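Side-chain contacts in KLLA0C04147p (Kluyveromyces lactis, PDB 5H2D), which binds ergosterol in its OSBP-related domain (ORD), the part of the protein present here, and probably transfers sterol between membranes: residues S108-T113 against K204-Q209; L73-E78 against V114-K119; F400-H405 against K409-K414. One frame throughout, in Å; residues are numbered along the deposited sequence.

Interaction 1. Residues S108-T113 against K204-Q209. With ERG (ergosterol), chain B.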
loop_
_atom_site.group_PDB
_atom_site.type_symbol
_atom_site.label_atom_id
_atom_site.label_comp_id
_atom_site.label_asym_id
_atom_site.label_seq_id
_atom_site.Cartn_x
_atom_site.Cartn_y
_atom_site.Cartn_z
ATOM N N SER A 108 -6.989 -0.382 7.812
ATOM C CA SER A 108 -6.346 -1.607 8.267
ATOM C C SER A 108 -4.860 -1.666 7.931
ATOM O O SER A 108 -4.151 -2.479 8.519
ATOM C CB SER A 108 -7.051 -2.815 7.648
ATOM O OG SER A 108 -6.846 -2.886 6.242
ATOM N N SER A 109 -4.385 -0.868 6.990
ATOM C CA SER A 109 -3.000 -0.979 6.542
ATOM C C SER A 109 -2.030 -0.120 7.345
ATOM O O SER A 109 -0.841 -0.053 6.992
ATOM C CB SER A 109 -2.899 -0.630 5.061
ATOM O OG SER A 109 -3.705 0.490 4.769
ATOM N N TYR A 110 -2.471 0.492 8.443
ATOM C CA TYR A 110 -1.561 1.333 9.210
ATOM C C TYR A 110 -0.945 0.637 10.417
ATOM O O TYR A 110 0.118 1.065 10.881
ATOM C CB TYR A 110 -2.271 2.659 9.595
ATOM C CG TYR A 110 -2.369 3.416 8.304
ATOM C CD1 TYR A 110 -1.251 4.066 7.787
ATOM C CD2 TYR A 110 -3.503 3.323 7.511
ATOM C CE1 TYR A 110 -1.283 4.656 6.561
ATOM C CE2 TYR A 110 -3.542 3.913 6.269
ATOM C CZ TYR A 110 -2.424 4.576 5.796
ATOM O OH TYR A 110 -2.444 5.142 4.553
ATOM N N ALA A 111 -1.510 -0.479 10.876
ATOM C CA ALA A 111 -0.870 -1.205 11.967
ATOM C C ALA A 111 0.542 -1.626 11.597
ATOM O O ALA A 111 1.443 -1.619 12.444
ATOM C CB ALA A 111 -1.687 -2.433 12.351
ATOM N N SER A 112 0.752 -2.007 10.337
ATOM C CA SER A 112 2.051 -2.496 9.895
ATOM C C SER A 112 3.125 -1.417 9.875
ATOM O O SER A 112 4.298 -1.762 9.738
ATOM C CB SER A 112 1.937 -3.108 8.496
ATOM O OG SER A 112 1.500 -2.135 7.566
ATOM N N THR A 113 2.763 -0.140 10.020
ATOM C CA THR A 113 3.772 0.923 9.999
ATOM C C THR A 113 4.462 1.105 11.350
ATOM O O THR A 113 5.560 1.675 11.405
ATOM C CB THR A 113 3.160 2.264 9.549
ATOM O OG1 THR A 113 2.230 2.764 10.523
ATOM C CG2 THR A 113 2.448 2.121 8.211
ATOM N N LYS A 204 -8.105 9.651 -0.569
ATOM C CA LYS A 204 -6.672 9.835 -0.376
ATOM C C LYS A 204 -6.262 9.346 1.006
ATOM O O LYS A 204 -7.025 9.437 1.972
ATOM C CB LYS A 204 -6.257 11.301 -0.545
ATOM C CG LYS A 204 -6.493 11.812 -1.943
ATOM C CD LYS A 204 -5.928 13.192 -2.140
ATOM C CE LYS A 204 -5.936 13.552 -3.612
ATOM N NZ LYS A 204 -5.168 14.807 -3.877
ATOM N N LYS A 205 -5.038 8.845 1.097
ATOM C CA LYS A 205 -4.530 8.245 2.315
ATOM C C LYS A 205 -4.155 9.306 3.344
ATOM O O LYS A 205 -3.860 10.452 2.997
ATOM C CB LYS A 205 -3.315 7.378 1.988
ATOM C CG LYS A 205 -3.662 6.145 1.150
ATOM C CD LYS A 205 -2.395 5.418 0.705
ATOM C CE LYS A 205 -2.734 4.116 -0.010
ATOM N NZ LYS A 205 -1.502 3.437 -0.516
ATOM N N PRO A 206 -4.153 8.944 4.623
ATOM C CA PRO A 206 -3.784 9.908 5.668
ATOM C C PRO A 206 -2.296 10.232 5.623
ATOM O O PRO A 206 -1.492 9.556 4.981
ATOM C CB PRO A 206 -4.159 9.174 6.958
ATOM C CG PRO A 206 -3.965 7.712 6.600
ATOM C CD PRO A 206 -4.470 7.617 5.181
ATOM N N ASN A 207 -1.932 11.303 6.322
ATOM C CA ASN A 207 -0.532 11.646 6.504
ATOM C C ASN A 207 0.131 10.728 7.531
ATOM O O ASN A 207 -0.526 10.118 8.374
ATOM C CB ASN A 207 -0.393 13.090 6.978
ATOM C CG ASN A 207 -1.184 14.037 6.136
ATOM O OD1 ASN A 207 -1.105 13.998 4.913
ATOM N ND2 ASN A 207 -1.990 14.881 6.784
ATOM N N ASN A 208 1.458 10.642 7.459
ATOM C CA ASN A 208 2.231 9.997 8.511
ATOM C C ASN A 208 3.314 10.951 8.983
ATOM O O ASN A 208 3.716 11.870 8.270
ATOM C CB ASN A 208 2.894 8.676 8.052
ATOM C CG ASN A 208 2.409 8.219 6.703
ATOM O OD1 ASN A 208 3.056 8.481 5.689
ATOM N ND2 ASN A 208 1.264 7.525 6.680
ATOM N N GLN A 209 3.797 10.727 10.198
ATOM C CA GLN A 209 4.933 11.502 10.661
ATOM C C GLN A 209 5.746 10.656 11.619
ATOM O O GLN A 209 5.223 9.749 12.271
ATOM C CB GLN A 209 4.494 12.807 11.337
ATOM C CG GLN A 209 3.601 12.576 12.537
ATOM C CD GLN A 209 3.158 13.864 13.215
ATOM O OE1 GLN A 209 3.695 14.937 12.952
ATOM N NE2 GLN A 209 2.167 13.753 14.093
HETATM C C1 ERG B . 2.141 4.437 4.633
HETATM C C2 ERG B . 1.105 3.556 3.938
HETATM C C3 ERG B . 1.086 3.946 2.483
HETATM C C4 ERG B . 2.466 3.734 1.858
HETATM C C5 ERG B . 3.511 4.377 2.603
HETATM C C6 ERG B . 4.619 4.862 1.922
HETATM C C7 ERG B . 5.718 5.443 2.574
HETATM C C8 ERG B . 5.749 5.547 3.968
HETATM C C9 ERG B . 4.549 5.266 4.685
HETATM C C10 ERG B . 3.540 4.293 4.020
HETATM C C11 ERG B . 4.774 4.930 6.221
HETATM C C12 ERG B . 5.872 5.779 6.869
HETATM C C13 ERG B . 7.153 5.637 6.020
HETATM C C14 ERG B . 6.803 6.267 4.653
HETATM C C15 ERG B . 8.161 6.335 3.985
HETATM C C16 ERG B . 9.135 6.703 5.141
HETATM C C17 ERG B . 8.278 6.592 6.432
HETATM C C18 ERG B . 7.655 4.178 5.928
HETATM C C19 ERG B . 4.068 2.853 4.270
HETATM C C20 ERG B . 9.190 6.189 7.613
HETATM C C21 ERG B . 8.454 5.966 8.928
HETATM C C22 ERG B . 10.178 7.335 7.787
HETATM C C23 ERG B . 11.634 7.130 7.508
HETATM C C24 ERG B . 12.601 8.305 7.656
HETATM C C25 ERG B . 13.881 7.797 8.333
HETATM C C26 ERG B . 13.515 7.268 9.725
HETATM C C27 ERG B . 14.928 8.907 8.519
HETATM C C28 ERG B . 12.878 8.820 6.257
HETATM O O1 ERG B . 0.071 3.166 1.755
HETATM O O HOH W 1 -0.387 7.028 4.248
#
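Tyr110 and Pro206 point their side chains at each other from opposite directions, and the proline ring settles obliquely against the phenol end of the tyrosine. Tyr110 CZ lies 3.6 Å from Pro206 CG, and Tyr110 OH comes within 3.3 Å of Pro206 CD, so the stiff pyrrolidine packs beside the hydroxyl without using up its hydrogen-bonding capacity. That capacity goes to a water 2.8 Å from Tyr110 OH. The same water donates to Pro206 O and accepts from Asn208 ND2, at 3.0 Å, tying the phenol to the second segment although no direct hydrogen bond links the two segments.

Asn208 crosses the tyrosine at about a right angle, its amide plane turned 31° from the ring. Its amide is held on both ends, by His182 at OD1 and by Asn222 as well as the water at ND2, which fixes the flip of the group as OD1 approaches the sterol carbon C9. Lys205 passes the phenol on its way to the ligand: its chain is extended beyond CG, and this reach brings NZ to ergosterol O1, to which it donates a 2.8 Å hydrogen bond. Asp79 pairs with the same ammonium in a salt bridge, and Trp186 supplies a cation-pi contact.

At the tyrosine's own backbone, Thr113 donates from both N and OG1 to Tyr110 O, bracing the turn from which the ring projects. With Tyr110 CE1 3.7 Å from ergosterol C2, Lys205 and Tyr110 line the hydroxyl end and Asn208 flanks the rings beyond, all three among the residues of the buried sterol pocket of an ORD.

Interaction 2. Residues L73-E78 against V114-K119. With ERG (ergosterol), chain B.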
loop_
_atom_site.group_PDB
_atom_site.type_symbol
_atom_site.label_atom_id
_atom_site.label_comp_id
_atom_site.label_asym_id
_atom_site.label_seq_id
_atom_site.Cartn_x
_atom_site.Cartn_y
_atom_site.Cartn_z
ATOM N N LEU A 73 7.683 0.260 -3.484
ATOM C CA LEU A 73 6.708 -0.520 -4.249
ATOM C C LEU A 73 6.065 -1.606 -3.400
ATOM O O LEU A 73 4.890 -1.937 -3.595
ATOM C CB LEU A 73 7.384 -1.168 -5.465
ATOM C CG LEU A 73 8.062 -0.246 -6.468
ATOM C CD1 LEU A 73 8.588 -1.036 -7.680
ATOM C CD2 LEU A 73 7.082 0.824 -6.907
ATOM N N GLN A 74 6.828 -2.184 -2.476
ATOM C CA GLN A 74 6.316 -3.238 -1.616
ATOM C C GLN A 74 5.579 -2.677 -0.406
ATOM O O GLN A 74 4.589 -3.271 0.029
ATOM C CB GLN A 74 7.479 -4.146 -1.208
ATOM C CG GLN A 74 8.037 -4.907 -2.425
ATOM C CD GLN A 74 9.392 -5.516 -2.181
ATOM O OE1 GLN A 74 10.211 -4.965 -1.453
ATOM N NE2 GLN A 74 9.652 -6.665 -2.816
ATOM N N ARG A 75 6.004 -1.520 0.126
ATOM C CA ARG A 75 5.216 -0.899 1.188
ATOM C C ARG A 75 3.810 -0.582 0.710
ATOM O O ARG A 75 2.847 -0.703 1.478
ATOM C CB ARG A 75 5.891 0.382 1.686
ATOM C CG ARG A 75 7.220 0.154 2.372
ATOM C CD ARG A 75 7.140 -0.866 3.511
ATOM N NE ARG A 75 6.335 -0.385 4.635
ATOM C CZ ARG A 75 6.822 0.295 5.674
ATOM N NH1 ARG A 75 8.126 0.550 5.759
ATOM N NH2 ARG A 75 5.996 0.691 6.631
ATOM N N VAL A 76 3.668 -0.154 -0.547
ATOM C CA VAL A 76 2.334 0.115 -1.079
ATOM C C VAL A 76 1.524 -1.171 -1.205
ATOM O O VAL A 76 0.304 -1.165 -0.993
ATOM C CB VAL A 76 2.448 0.860 -2.419
ATOM C CG1 VAL A 76 1.091 0.966 -3.080
ATOM C CG2 VAL A 76 3.048 2.261 -2.188
ATOM N N ALA A 77 2.177 -2.300 -1.509
ATOM C CA ALA A 77 1.463 -3.573 -1.530
ATOM C C ALA A 77 0.938 -3.976 -0.157
ATOM O O ALA A 77 0.007 -4.787 -0.076
ATOM C CB ALA A 77 2.371 -4.677 -2.082
ATOM N N GLU A 78 1.509 -3.440 0.931
ATOM C CA GLU A 78 0.969 -3.737 2.250
ATOM C C GLU A 78 -0.431 -3.160 2.457
ATOM O O GLU A 78 -1.070 -3.491 3.462
ATOM C CB GLU A 78 1.945 -3.246 3.332
ATOM C CG GLU A 78 3.274 -4.026 3.295
ATOM C CD GLU A 78 4.248 -3.676 4.421
ATOM O OE1 GLU A 78 3.872 -3.753 5.614
ATOM O OE2 GLU A 78 5.418 -3.356 4.112
ATOM N N VAL A 114 3.863 0.611 12.429
ATOM C CA VAL A 114 4.456 0.778 13.749
ATOM C C VAL A 114 5.773 0.014 13.836
ATOM O O VAL A 114 5.934 -1.067 13.254
ATOM C CB VAL A 114 3.460 0.311 14.822
ATOM C CG1 VAL A 114 4.060 0.462 16.203
ATOM C CG2 VAL A 114 2.183 1.123 14.711
ATOM N N LYS A 115 6.725 0.579 14.578
ATOM C CA LYS A 115 8.019 -0.032 14.893
ATOM C C LYS A 115 8.932 -0.185 13.684
ATOM O O LYS A 115 9.934 -0.902 13.766
ATOM C CB LYS A 115 7.856 -1.402 15.568
ATOM C CG LYS A 115 7.255 -1.307 16.968
ATOM C CD LYS A 115 7.462 -2.602 17.738
ATOM C CE LYS A 115 6.578 -3.723 17.209
ATOM N NZ LYS A 115 5.178 -3.692 17.748
ATOM N N ARG A 116 8.630 0.464 12.566
ATOM C CA ARG A 116 9.514 0.458 11.401
ATOM C C ARG A 116 9.906 1.897 11.073
ATOM O O ARG A 116 9.456 2.490 10.094
ATOM C CB ARG A 116 8.834 -0.260 10.221
ATOM C CG ARG A 116 8.698 -1.761 10.469
ATOM C CD ARG A 116 7.540 -2.321 9.666
ATOM N NE ARG A 116 7.914 -2.463 8.266
ATOM C CZ ARG A 116 7.097 -2.934 7.336
ATOM N NH1 ARG A 116 5.848 -3.295 7.660
ATOM N NH2 ARG A 116 7.531 -3.049 6.084
ATOM N N VAL A 117 10.771 2.462 11.912
ATOM C CA VAL A 117 11.252 3.832 11.718
ATOM C C VAL A 117 12.479 3.715 10.818
ATOM O O VAL A 117 13.631 3.651 11.273
ATOM C CB VAL A 117 11.545 4.528 13.049
ATOM C CG1 VAL A 117 12.067 5.942 12.825
ATOM C CG2 VAL A 117 10.274 4.591 13.899
ATOM N N ALA A 118 12.228 3.680 9.511
ATOM C CA ALA A 118 13.276 3.363 8.557
ATOM C C ALA A 118 12.806 3.711 7.160
ATOM O O ALA A 118 11.617 3.580 6.836
ATOM C CB ALA A 118 13.662 1.878 8.612
ATOM N N LYS A 119 13.767 4.098 6.330
ATOM C CA LYS A 119 13.502 4.489 4.951
ATOM C C LYS A 119 13.481 3.258 4.053
ATOM O O LYS A 119 14.510 2.570 3.942
ATOM C CB LYS A 119 14.581 5.464 4.490
ATOM C CG LYS A 119 14.494 5.931 3.050
ATOM C CD LYS A 119 15.665 6.867 2.768
ATOM C CE LYS A 119 16.148 6.787 1.332
ATOM N NZ LYS A 119 17.305 7.721 1.112
HETATM C C1 ERG B . 2.141 4.437 4.633
HETATM C C2 ERG B . 1.105 3.556 3.938
HETATM C C3 ERG B . 1.086 3.946 2.483
HETATM C C4 ERG B . 2.466 3.734 1.858
HETATM C C5 ERG B . 3.511 4.377 2.603
HETATM C C6 ERG B . 4.619 4.862 1.922
HETATM C C7 ERG B . 5.718 5.443 2.574
HETATM C C8 ERG B . 5.749 5.547 3.968
HETATM C C9 ERG B . 4.549 5.266 4.685
HETATM C C10 ERG B . 3.540 4.293 4.020
HETATM C C11 ERG B . 4.774 4.930 6.221
HETATM C C12 ERG B . 5.872 5.779 6.869
HETATM C C13 ERG B . 7.153 5.637 6.020
HETATM C C14 ERG B . 6.803 6.267 4.653
HETATM C C15 ERG B . 8.161 6.335 3.985
HETATM C C16 ERG B . 9.135 6.703 5.141
HETATM C C17 ERG B . 8.278 6.592 6.432
HETATM C C18 ERG B . 7.655 4.178 5.928
HETATM C C19 ERG B . 4.068 2.853 4.270
HETATM C C20 ERG B . 9.190 6.189 7.613
HETATM C C21 ERG B . 8.454 5.966 8.928
HETATM C C22 ERG B . 10.178 7.335 7.787
HETATM C C23 ERG B . 11.634 7.130 7.508
HETATM C C24 ERG B . 12.601 8.305 7.656
HETATM C C25 ERG B . 13.881 7.797 8.333
HETATM C C26 ERG B . 13.515 7.268 9.725
HETATM C C27 ERG B . 14.928 8.907 8.519
HETATM C C28 ERG B . 12.878 8.820 6.257
HETATM O O1 ERG B . 0.071 3.166 1.755
HETATM O O HOH W 2 6.768 2.328 8.945
HETATM O O HOH W 3 9.837 1.734 7.423
#
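Arg116 meets Glu78 end-on, NH1 donating to OE1 and NH2 to OE2, both at 2.9 Å. Each oxygen offers its syn lone pair, and the carboxylate and guanidinium planes differ by only 9°, the nearly coplanar fork for which arginine and glutamate are well matched. The donors have further partners: Arg116 NH1 also bonds Ser112 O, while NH2 forms a salt bridge with Glu68.

Arg75 lies flat on one face of Arg116, the guanidinium centres 3.6 Å apart and the planes at 20°. Two like charges so close would probably repel, but the acidic groups around them should offset this: Arg75 NE pairs with Glu78 OE2 at 3.2 Å, and Arg75 NH1 with Glu68. Bends at chi2 and chi3 carry the head of Arg75 along the sterol, with NH1 3.7 Å from ergosterol C18. This salt-bridge network, whose two arginines belong to the sterol pocket of the ORD, joins helix 72-77 to the loop that runs along the ligand.

Two waters lie in the plane of the Arg75 group, at its edge. One accepts from NH2 and the other from NH1, at 2.7 Å, and both lie within hydrogen-bonding distance of Arg116 O; the second also reaches Ala118 O. Backbone carbonyls of the loop are thereby linked to the arginine through solvent, while Val117 CG1 rests 3.7 Å from C26 in the sterol's side chain.

Interaction 3. Residues F400-H405 against K409-K414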
loop_
_atom_site.group_PDB
_atom_site.type_symbol
_atom_site.label_atom_id
_atom_site.label_comp_id
_atom_site.label_asym_id
_atom_site.label_seq_id
_atom_site.Cartn_x
_atom_site.Cartn_y
_atom_site.Cartn_z
ATOM N N PHE A 400 2.104 1.462 -17.835
ATOM C CA PHE A 400 1.060 2.430 -17.521
ATOM C C PHE A 400 1.209 3.625 -18.451
ATOM O O PHE A 400 2.300 3.917 -18.950
ATOM C CB PHE A 400 1.156 2.946 -16.073
ATOM C CG PHE A 400 0.907 1.903 -15.018
ATOM C CD1 PHE A 400 1.929 1.052 -14.611
ATOM C CD2 PHE A 400 -0.325 1.829 -14.375
ATOM C CE1 PHE A 400 1.692 0.086 -13.615
ATOM C CE2 PHE A 400 -0.565 0.881 -13.375
ATOM C CZ PHE A 400 0.456 0.010 -12.995
ATOM N N LYS A 401 0.096 4.329 -18.661
ATOM C CA LYS A 401 0.102 5.603 -19.360
ATOM C C LYS A 401 -0.819 6.565 -18.628
ATOM O O LYS A 401 -1.900 6.178 -18.187
ATOM C CB LYS A 401 -0.356 5.460 -20.825
ATOM C CG LYS A 401 -0.486 6.799 -21.543
ATOM C CD LYS A 401 -0.354 6.674 -23.054
ATOM C CE LYS A 401 -0.304 8.062 -23.701
ATOM N NZ LYS A 401 0.282 8.037 -25.077
ATOM N N LYS A 402 -0.393 7.815 -18.508
ATOM C CA LYS A 402 -1.227 8.800 -17.833
ATOM C C LYS A 402 -2.424 9.139 -18.709
ATOM O O LYS A 402 -2.273 9.449 -19.897
ATOM C CB LYS A 402 -0.418 10.051 -17.506
ATOM C CG LYS A 402 -1.170 11.061 -16.628
ATOM C CD LYS A 402 -0.348 12.332 -16.400
ATOM C CE LYS A 402 0.734 12.134 -15.347
ATOM N NZ LYS A 402 0.164 12.143 -13.970
ATOM N N GLU A 403 -3.615 9.051 -18.126
ATOM C CA GLU A 403 -4.861 9.347 -18.819
ATOM C C GLU A 403 -5.763 10.137 -17.884
ATOM O O GLU A 403 -5.467 10.307 -16.699
ATOM C CB GLU A 403 -5.558 8.065 -19.282
ATOM C CG GLU A 403 -4.732 7.198 -20.225
ATOM C CD GLU A 403 -4.658 7.765 -21.631
ATOM O OE1 GLU A 403 -4.029 7.119 -22.495
ATOM O OE2 GLU A 403 -5.222 8.854 -21.877
ATOM N N ILE A 404 -6.878 10.625 -18.422
ATOM C CA ILE A 404 -7.891 11.304 -17.625
ATOM C C ILE A 404 -8.973 10.296 -17.267
ATOM O O ILE A 404 -9.537 9.629 -18.150
ATOM C CB ILE A 404 -8.465 12.518 -18.375
ATOM C CG1 ILE A 404 -7.414 13.638 -18.407
ATOM C CG2 ILE A 404 -9.748 12.985 -17.715
ATOM C CD1 ILE A 404 -7.692 14.733 -19.406
ATOM N N HIS A 405 -9.244 10.151 -15.973
ATOM C CA HIS A 405 -10.227 9.167 -15.558
ATOM C C HIS A 405 -11.632 9.649 -15.917
ATOM O O HIS A 405 -11.965 10.812 -15.686
ATOM C CB HIS A 405 -10.145 8.891 -14.057
ATOM C CG HIS A 405 -10.919 7.680 -13.652
ATOM N ND1 HIS A 405 -12.264 7.724 -13.350
ATOM C CD2 HIS A 405 -10.553 6.382 -13.555
ATOM C CE1 HIS A 405 -12.687 6.508 -13.064
ATOM N NE2 HIS A 405 -11.668 5.675 -13.178
ATOM N N LYS A 409 -12.395 12.665 -13.523
ATOM C CA LYS A 409 -11.806 13.660 -14.407
ATOM C C LYS A 409 -10.413 14.082 -13.948
ATOM O O LYS A 409 -9.922 15.150 -14.334
ATOM C CB LYS A 409 -12.738 14.868 -14.558
ATOM C CG LYS A 409 -14.107 14.437 -15.080
ATOM C CD LYS A 409 -15.059 15.592 -15.308
ATOM C CE LYS A 409 -16.370 15.081 -15.903
ATOM N NZ LYS A 409 -17.371 16.166 -16.134
ATOM N N CYS A 410 -9.757 13.246 -13.139
ATOM C CA CYS A 410 -8.384 13.461 -12.703
ATOM C C CYS A 410 -7.426 12.640 -13.560
ATOM O O CYS A 410 -7.787 11.581 -14.078
ATOM C CB CYS A 410 -8.187 13.061 -11.235
ATOM S SG CYS A 410 -9.161 13.968 -10.043
ATOM N N ASP A 411 -6.200 13.151 -13.700
ATOM C CA ASP A 411 -5.109 12.343 -14.233
ATOM C C ASP A 411 -4.923 11.109 -13.360
ATOM O O ASP A 411 -4.937 11.193 -12.130
ATOM C CB ASP A 411 -3.801 13.140 -14.257
ATOM C CG ASP A 411 -3.741 14.159 -15.377
ATOM O OD1 ASP A 411 -4.608 14.134 -16.270
ATOM O OD2 ASP A 411 -2.800 14.979 -15.367
ATOM N N TYR A 412 -4.735 9.961 -14.004
ATOM C CA TYR A 412 -4.394 8.735 -13.294
ATOM C C TYR A 412 -3.511 7.890 -14.199
ATOM O O TYR A 412 -3.390 8.147 -15.399
ATOM C CB TYR A 412 -5.646 7.960 -12.862
ATOM C CG TYR A 412 -6.319 7.163 -13.963
ATOM C CD1 TYR A 412 -6.919 7.795 -15.040
ATOM C CD2 TYR A 412 -6.364 5.781 -13.913
ATOM C CE1 TYR A 412 -7.533 7.068 -16.041
ATOM C CE2 TYR A 412 -6.976 5.046 -14.909
ATOM C CZ TYR A 412 -7.565 5.695 -15.965
ATOM O OH TYR A 412 -8.178 4.955 -16.953
ATOM N N TRP A 413 -2.866 6.891 -13.607
ATOM C CA TRP A 413 -1.989 5.998 -14.355
ATOM C C TRP A 413 -2.795 4.777 -14.764
ATOM O O TRP A 413 -3.154 3.950 -13.921
ATOM C CB TRP A 413 -0.771 5.619 -13.519
ATOM C CG TRP A 413 0.101 6.793 -13.249
ATOM C CD1 TRP A 413 0.115 7.564 -12.123
ATOM C CD2 TRP A 413 1.076 7.351 -14.130
ATOM N NE1 TRP A 413 1.046 8.565 -12.243
ATOM C CE2 TRP A 413 1.661 8.450 -13.465
ATOM C CE3 TRP A 413 1.540 7.006 -15.406
ATOM C CZ2 TRP A 413 2.666 9.223 -14.045
ATOM C CZ3 TRP A 413 2.543 7.781 -15.983
ATOM C CH2 TRP A 413 3.087 8.876 -15.304
ATOM N N LYS A 414 -3.091 4.677 -16.057
ATOM C CA LYS A 414 -3.921 3.600 -16.587
ATOM C C LYS A 414 -3.032 2.428 -16.987
ATOM O O LYS A 414 -2.205 2.545 -17.894
ATOM C CB LYS A 414 -4.739 4.096 -17.775
ATOM C CG LYS A 414 -5.748 3.077 -18.274
ATOM C CD LYS A 414 -6.577 3.651 -19.414
ATOM C CE LYS A 414 -7.729 2.735 -19.773
ATOM N NZ LYS A 414 -7.254 1.404 -20.222
#
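A two-stranded antiparallel hairpin, 400-404 against 411-414, brings these side chains together near the surface of the ORD. Glu403 and Tyr412 form its central hydrogen-bonded pair: Glu403 N donates to Tyr412 O at 2.9 Å and Tyr412 N returns a bond to Glu403 O, both nearly straight. Lys401 and Lys414 make a second such pair, and His405 N to Cys410 O, 2.8 Å, continues the pairing toward the turn.

Beyond the strand end, the edge of the His405 imidazole meets the face of Tyr412, a T-shaped pair with centroids 5.0 Å apart and planes at 73°. His405 CD2 stands above the middle of the phenol ring. Tyr412 reaches this position because its CG sits between the backbone N and carbonyl carbon (chi1 78°), which swings the ring over toward the histidine. A hydrogen bond from Val407 N to His405 ND1 holds the imidazole from the connecting loop, and Tyr187 meets the same ring.

On the other face, Lys402 lies across the indole of Trp413, CB over the six-membered ring at 4.2 Å from its centroid in a CH-pi contact and CE 3.7 Å from CZ2. A flexible lysine suits this exposed place: bends at chi3 and chi4 fold the end of the chain back along the indole, so that NZ, like CE, lies near CZ2. Trp413 NE1 bonds Glu166, and Phe400 CD2 touches Trp413 CB at 3.9 Å where both pack on strand 151-157. Apart from its backbone bonds, the hairpin thus relies on aromatic and aliphatic packing; Lys402 NZ and Asp411 OD2, 4.3 Å apart, attract each other at most weakly.

From the N terminus, the chain meets 73-78 first, then 108-113 and directly 114-119, so interaction 2 closes a loop of 35 residues, rich in helix. Residues 108-113 lie within that loop, while their partner, 204-209, comes much later, after 90 residues rich in strand; interactions 1 and 2 therefore cross. Together they join helix 72-77, the loop after helix 95-108 and the strand 207-211 region around one ergosterol, and they touch where Ser112 meets Glu78. Interaction 3 follows in series, a local hairpin closed over three residues. Its centre lies about 24 Å from that of interaction 1 and 26 Å from that of interaction 2, and it packs against strands 138-146 and 151-157.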